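Local coordinates for protein DNA-directed RNA polymerase subunit E'' (Methanocaldococcus jannaschii, PDB 3LPE) that stimulates transcription elongation as the zinc-binding Spt4 half of a heterodimer with Spt5, at residues R2-C7 and C19-S24; E25-L30 and K52-V57. All coordinates share one frame; numbering follows the deposited sequence.

How the contacts relate
Both contacts draw on strand 23-33, so they share one antiparallel sheet: contact 1 pairs its first residues with strand 2-4, and contact 2 pairs the following residues with the C-terminal segment 52-57. Each has five buried residues among eleven that touch, so neither is wholly core or wholly surface. Their chemistry differs with position. Contact 1 closes on a zinc ion and an arginine grip, whereas contact 2 rests on backbone bonds around a beta bulge and on apolar side chains, with Leu-30 also pairing with a strand of the Spt5 (NusG-like) chain. The two meet directly: Ala-3 CB lies 3.6 Å from Trp-27 CB, and Cys-7 O packs on Tyr-53 CD1.

Contact 1. Residues R2-C7 and C19-S24; sequences RACLKC and CHSPTS. With ZN (zinc ion), chain I.
With CG anti to the carbonyl carbon (chi1 -49°) and a bend further out, the chain of Arg-2 crosses the side chain of Thr-23 at about a right angle and turns its guanidinium side-on to that residue. Arg-2 NE donates to Thr-23 OG1 at 2.7 Å, the hydroxyl lying at the edge and almost exactly in the guanidinium plane. Arg-2 NH2 reaches Thr-23 O at 2.9 Å from above the carbonyl plane, so two nitrogens grip two different atoms, which should limit rotation of the group. Thr-23 OG1 sits between its own backbone N and carbonyl carbon (chi1 64°), facing the arginine, and is also hydrogen-bonded to Asp-13 O.

Behind this grip the backbones pair antiparallel. Ala-3 and Ser-24 exchange two hydrogen bonds, N to O and O to N, and Cys-4 with Thr-23 forms the next, non-hydrogen-bonded pair, CA to CA 4.0 Å. Beyond the paired residues, Leu-5 N donates to Pro-22 O at 3.0 Å, nearly straight at 173° and in the carbonyl plane. The two methyls of Leu-5 divide between Pro-22 and Ser-24: Leu-5 CD1 lies 3.8 Å from Pro-22 CB, and Leu-5 CD2 lies 3.7 Å from Ser-24 CB. Ser-24 OG itself turns elsewhere, to Lys-58 O.

The zinc ion joins the two segments beyond the strand pairing. Cys-4, at the end of strand 2-4, binds the zinc ion through SG at 2.4 Å, and Cys-7 SG does so at 2.3 Å; Cys-19 SG comes from the other segment, and Cys-16 supplies the fourth sulfur. Two CxxC pairs, Cys-4 with Cys-7 and Cys-16 with Cys-19, thus converge on one metal beside a short antiparallel pairing, the arrangement of a four-cysteine zinc finger of the zinc beta-ribbon type.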
# COMPACT_ATOMS: atom_id res chain seq x y z
N ARG B 2 -12.04 9.08 4.05
CA ARG B 2 -11.82 9.14 5.48
C ARG B 2 -11.15 7.85 5.92
O ARG B 2 -11.08 6.90 5.16
CB ARG B 2 -13.15 9.32 6.21
CG ARG B 2 -14.04 10.46 5.66
CD ARG B 2 -15.45 10.41 6.25
NE ARG B 2 -15.46 10.73 7.67
CZ ARG B 2 -15.63 11.97 8.15
NH1 ARG B 2 -15.80 12.99 7.33
NH2 ARG B 2 -15.63 12.17 9.45
N ALA B 3 -10.64 7.84 7.14
CA ALA B 3 -9.97 6.66 7.66
C ALA B 3 -10.52 6.38 9.05
O ALA B 3 -10.74 7.30 9.83
CB ALA B 3 -8.45 6.87 7.73
N CYS B 4 -10.75 5.10 9.35
CA CYS B 4 -11.18 4.71 10.69
C CYS B 4 -10.20 5.19 11.74
O CYS B 4 -9.01 4.97 11.61
CB CYS B 4 -11.32 3.18 10.79
SG CYS B 4 -11.86 2.71 12.45
N LEU B 5 -10.70 5.83 12.80
CA LEU B 5 -9.82 6.33 13.87
C LEU B 5 -9.13 5.20 14.64
O LEU B 5 -8.09 5.40 15.25
CB LEU B 5 -10.60 7.21 14.86
CG LEU B 5 -11.04 8.57 14.33
CD1 LEU B 5 -12.14 9.17 15.20
CD2 LEU B 5 -9.84 9.53 14.23
N LYS B 6 -9.71 4.00 14.59
CA LYS B 6 -9.18 2.86 15.34
C LYS B 6 -8.31 1.94 14.48
O LYS B 6 -7.20 1.58 14.88
CB LYS B 6 -10.34 2.06 15.96
CG LYS B 6 -9.94 1.20 17.14
CD LYS B 6 -11.14 0.42 17.70
CE LYS B 6 -12.24 1.34 18.22
NZ LYS B 6 -13.22 0.62 19.08
N CYS B 7 -8.81 1.53 13.32
CA CYS B 7 -8.12 0.52 12.52
C CYS B 7 -7.62 1.10 11.21
O CYS B 7 -6.99 0.40 10.44
CB CYS B 7 -8.99 -0.71 12.25
SG CYS B 7 -10.28 -0.55 10.96
N CYS B 19 -15.09 -2.07 12.15
CA CYS B 19 -15.10 -2.01 13.62
C CYS B 19 -16.08 -0.98 14.20
O CYS B 19 -16.16 -0.79 15.42
CB CYS B 19 -13.68 -1.76 14.15
SG CYS B 19 -13.12 -0.02 13.96
N HIS B 20 -16.85 -0.33 13.33
CA HIS B 20 -17.92 0.58 13.75
C HIS B 20 -17.46 1.89 14.40
O HIS B 20 -18.27 2.66 14.90
CB HIS B 20 -18.93 -0.14 14.66
CG HIS B 20 -19.23 -1.53 14.20
ND1 HIS B 20 -18.66 -2.65 14.77
CD2 HIS B 20 -20.03 -1.99 13.20
CE1 HIS B 20 -19.09 -3.73 14.15
NE2 HIS B 20 -19.93 -3.36 13.20
N SER B 21 -16.16 2.16 14.38
CA SER B 21 -15.70 3.40 15.00
C SER B 21 -15.87 4.57 14.01
O SER B 21 -16.07 4.37 12.83
CB SER B 21 -14.26 3.24 15.51
OG SER B 21 -13.34 3.91 14.67
N PRO B 22 -15.82 5.82 14.52
CA PRO B 22 -15.89 7.00 13.65
C PRO B 22 -14.70 7.04 12.70
O PRO B 22 -13.66 6.52 13.04
CB PRO B 22 -15.80 8.17 14.64
CG PRO B 22 -16.16 7.61 15.96
CD PRO B 22 -15.73 6.18 15.94
N THR B 23 -14.85 7.67 11.54
CA THR B 23 -13.75 7.83 10.60
C THR B 23 -13.41 9.31 10.55
O THR B 23 -14.20 10.14 10.98
CB THR B 23 -14.15 7.39 9.19
OG1 THR B 23 -15.19 8.24 8.69
CG2 THR B 23 -14.63 5.96 9.20
N SER B 24 -12.23 9.63 10.03
CA SER B 24 -11.75 11.01 9.99
C SER B 24 -11.09 11.30 8.65
O SER B 24 -10.45 10.45 8.06
CB SER B 24 -10.74 11.25 11.11
OG SER B 24 -10.21 12.58 11.05
ZN ZN I . -12.15 0.45 11.87

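Contact 2. Residues E25-L30 and K52-V57; sequences ENWIGL and KYALSV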
# COMPACT_ATOMS: atom_id res chain seq x y z
N GLU B 25 -11.22 12.54 8.18
CA GLU B 25 -10.56 12.96 6.95
C GLU B 25 -9.08 13.22 7.19
O GLU B 25 -8.29 13.32 6.26
CB GLU B 25 -11.22 14.21 6.39
CG GLU B 25 -12.49 13.92 5.62
CD GLU B 25 -13.10 15.15 5.01
OE1 GLU B 25 -13.24 16.15 5.74
OE2 GLU B 25 -13.45 15.11 3.82
N ASN B 26 -8.69 13.30 8.46
CA ASN B 26 -7.32 13.68 8.80
C ASN B 26 -6.41 12.47 8.95
O ASN B 26 -6.10 12.03 10.06
CB ASN B 26 -7.33 14.55 10.07
CG ASN B 26 -6.06 15.34 10.24
OD1 ASN B 26 -5.12 15.22 9.45
ND2 ASN B 26 -6.01 16.16 11.29
N TRP B 27 -5.97 11.92 7.82
CA TRP B 27 -5.18 10.71 7.79
C TRP B 27 -4.00 10.89 6.84
O TRP B 27 -4.03 11.74 5.95
CB TRP B 27 -6.02 9.50 7.39
CG TRP B 27 -6.66 9.60 6.02
CD1 TRP B 27 -7.88 10.10 5.73
CD2 TRP B 27 -6.09 9.17 4.77
NE1 TRP B 27 -8.12 10.04 4.39
CE2 TRP B 27 -7.04 9.47 3.77
CE3 TRP B 27 -4.88 8.58 4.40
CZ2 TRP B 27 -6.82 9.18 2.42
CZ3 TRP B 27 -4.66 8.31 3.05
CH2 TRP B 27 -5.62 8.61 2.08
N ILE B 28 -2.99 10.06 7.05
CA ILE B 28 -1.72 10.14 6.33
C ILE B 28 -1.18 8.77 5.98
O ILE B 28 -1.20 7.86 6.80
CB ILE B 28 -0.67 10.88 7.20
CG1 ILE B 28 -1.00 12.37 7.22
CG2 ILE B 28 0.73 10.66 6.66
CD1 ILE B 28 -1.26 12.93 5.83
N GLY B 29 -0.66 8.63 4.76
CA GLY B 29 0.00 7.43 4.35
C GLY B 29 -1.00 6.47 3.76
O GLY B 29 -2.17 6.56 4.10
N LEU B 30 -0.55 5.56 2.91
CA LEU B 30 -1.46 4.61 2.26
C LEU B 30 -0.84 3.21 2.22
O LEU B 30 0.29 3.03 1.74
CB LEU B 30 -1.80 5.08 0.85
CG LEU B 30 -2.57 4.12 -0.06
CD1 LEU B 30 -3.90 3.75 0.59
CD2 LEU B 30 -2.81 4.78 -1.42
N LYS B 52 -7.83 -0.86 1.82
CA LYS B 52 -6.84 0.19 1.84
C LYS B 52 -6.88 0.80 3.23
O LYS B 52 -7.96 0.98 3.79
CB LYS B 52 -7.17 1.22 0.75
CG LYS B 52 -7.45 0.57 -0.61
CD LYS B 52 -8.30 1.47 -1.50
CE LYS B 52 -7.45 2.23 -2.50
NZ LYS B 52 -7.08 1.34 -3.64
N TYR B 53 -5.71 1.15 3.76
CA TYR B 53 -5.56 1.70 5.10
C TYR B 53 -4.64 2.91 5.11
O TYR B 53 -3.66 2.98 4.35
CB TYR B 53 -4.94 0.64 6.03
CG TYR B 53 -5.80 -0.59 6.18
CD1 TYR B 53 -6.61 -0.75 7.29
CD2 TYR B 53 -5.78 -1.59 5.22
CE1 TYR B 53 -7.41 -1.90 7.44
CE2 TYR B 53 -6.57 -2.73 5.36
CZ TYR B 53 -7.38 -2.87 6.47
OH TYR B 53 -8.16 -4.00 6.61
N ALA B 54 -4.93 3.84 6.02
CA ALA B 54 -4.02 4.97 6.24
C ALA B 54 -2.88 4.47 7.11
O ALA B 54 -3.01 3.41 7.72
CB ALA B 54 -4.77 6.12 6.92
N LEU B 55 -1.74 5.18 7.14
CA LEU B 55 -0.67 4.80 8.06
C LEU B 55 -0.83 5.43 9.44
O LEU B 55 -0.41 4.88 10.45
CB LEU B 55 0.72 5.12 7.49
CG LEU B 55 1.02 4.37 6.20
CD1 LEU B 55 2.41 4.74 5.69
CD2 LEU B 55 0.91 2.86 6.44
N SER B 56 -1.47 6.59 9.47
CA SER B 56 -1.80 7.24 10.73
C SER B 56 -3.05 8.09 10.56
O SER B 56 -3.34 8.58 9.46
CB SER B 56 -0.62 8.10 11.26
OG SER B 56 -0.52 9.31 10.55
N VAL B 57 -3.78 8.27 11.64
CA VAL B 57 -5.03 9.00 11.60
C VAL B 57 -5.19 9.78 12.88
O VAL B 57 -4.76 9.33 13.95
CB VAL B 57 -6.25 8.05 11.52
CG1 VAL B 57 -7.50 8.85 11.21
CG2 VAL B 57 -6.04 6.96 10.49
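The CB of Ala-54 packs obliquely against the Trp-27 indole, 3.5 Å from CE3. Trp-27 reaches it with CG between the backbone N and the carbonyl carbon (chi1 60°), which turns the ring away from Val-57 and alongside Ala-54; its NE1 is hydrogen-bonded to Met-1 O. Val-57, with CG1 anti to the backbone N (chi1 -169°), meets the CB of Trp-27 with both methyls, not the indole, CG2 standing 4.0 Å from Trp-27 CB. An alanine in place of Trp-27 would strip the ring from Ala-54 and is likely to leave Met-1 O without its indole donor.

A classic beta bulge sets the backbone: Leu-55 N, at 2.8 Å, and Ser-56 N, at 3.0 Å, both donate to Ile-28 O, while Ile-28 N returns a bond to Ser-56 O. Leu-55 CG lies over Gly-29, 3.7 Å from its CA, where a side chain would clash; at a phi of 89° a CB would also press on the preceding carbonyl O. Leu-30 pairs onward with a strand of the NusG-like chain. One carbonyl holding two amides, flanked by apolar contacts, implies that backbone bonds fix the register here and side chains add close packing without any charge pairing.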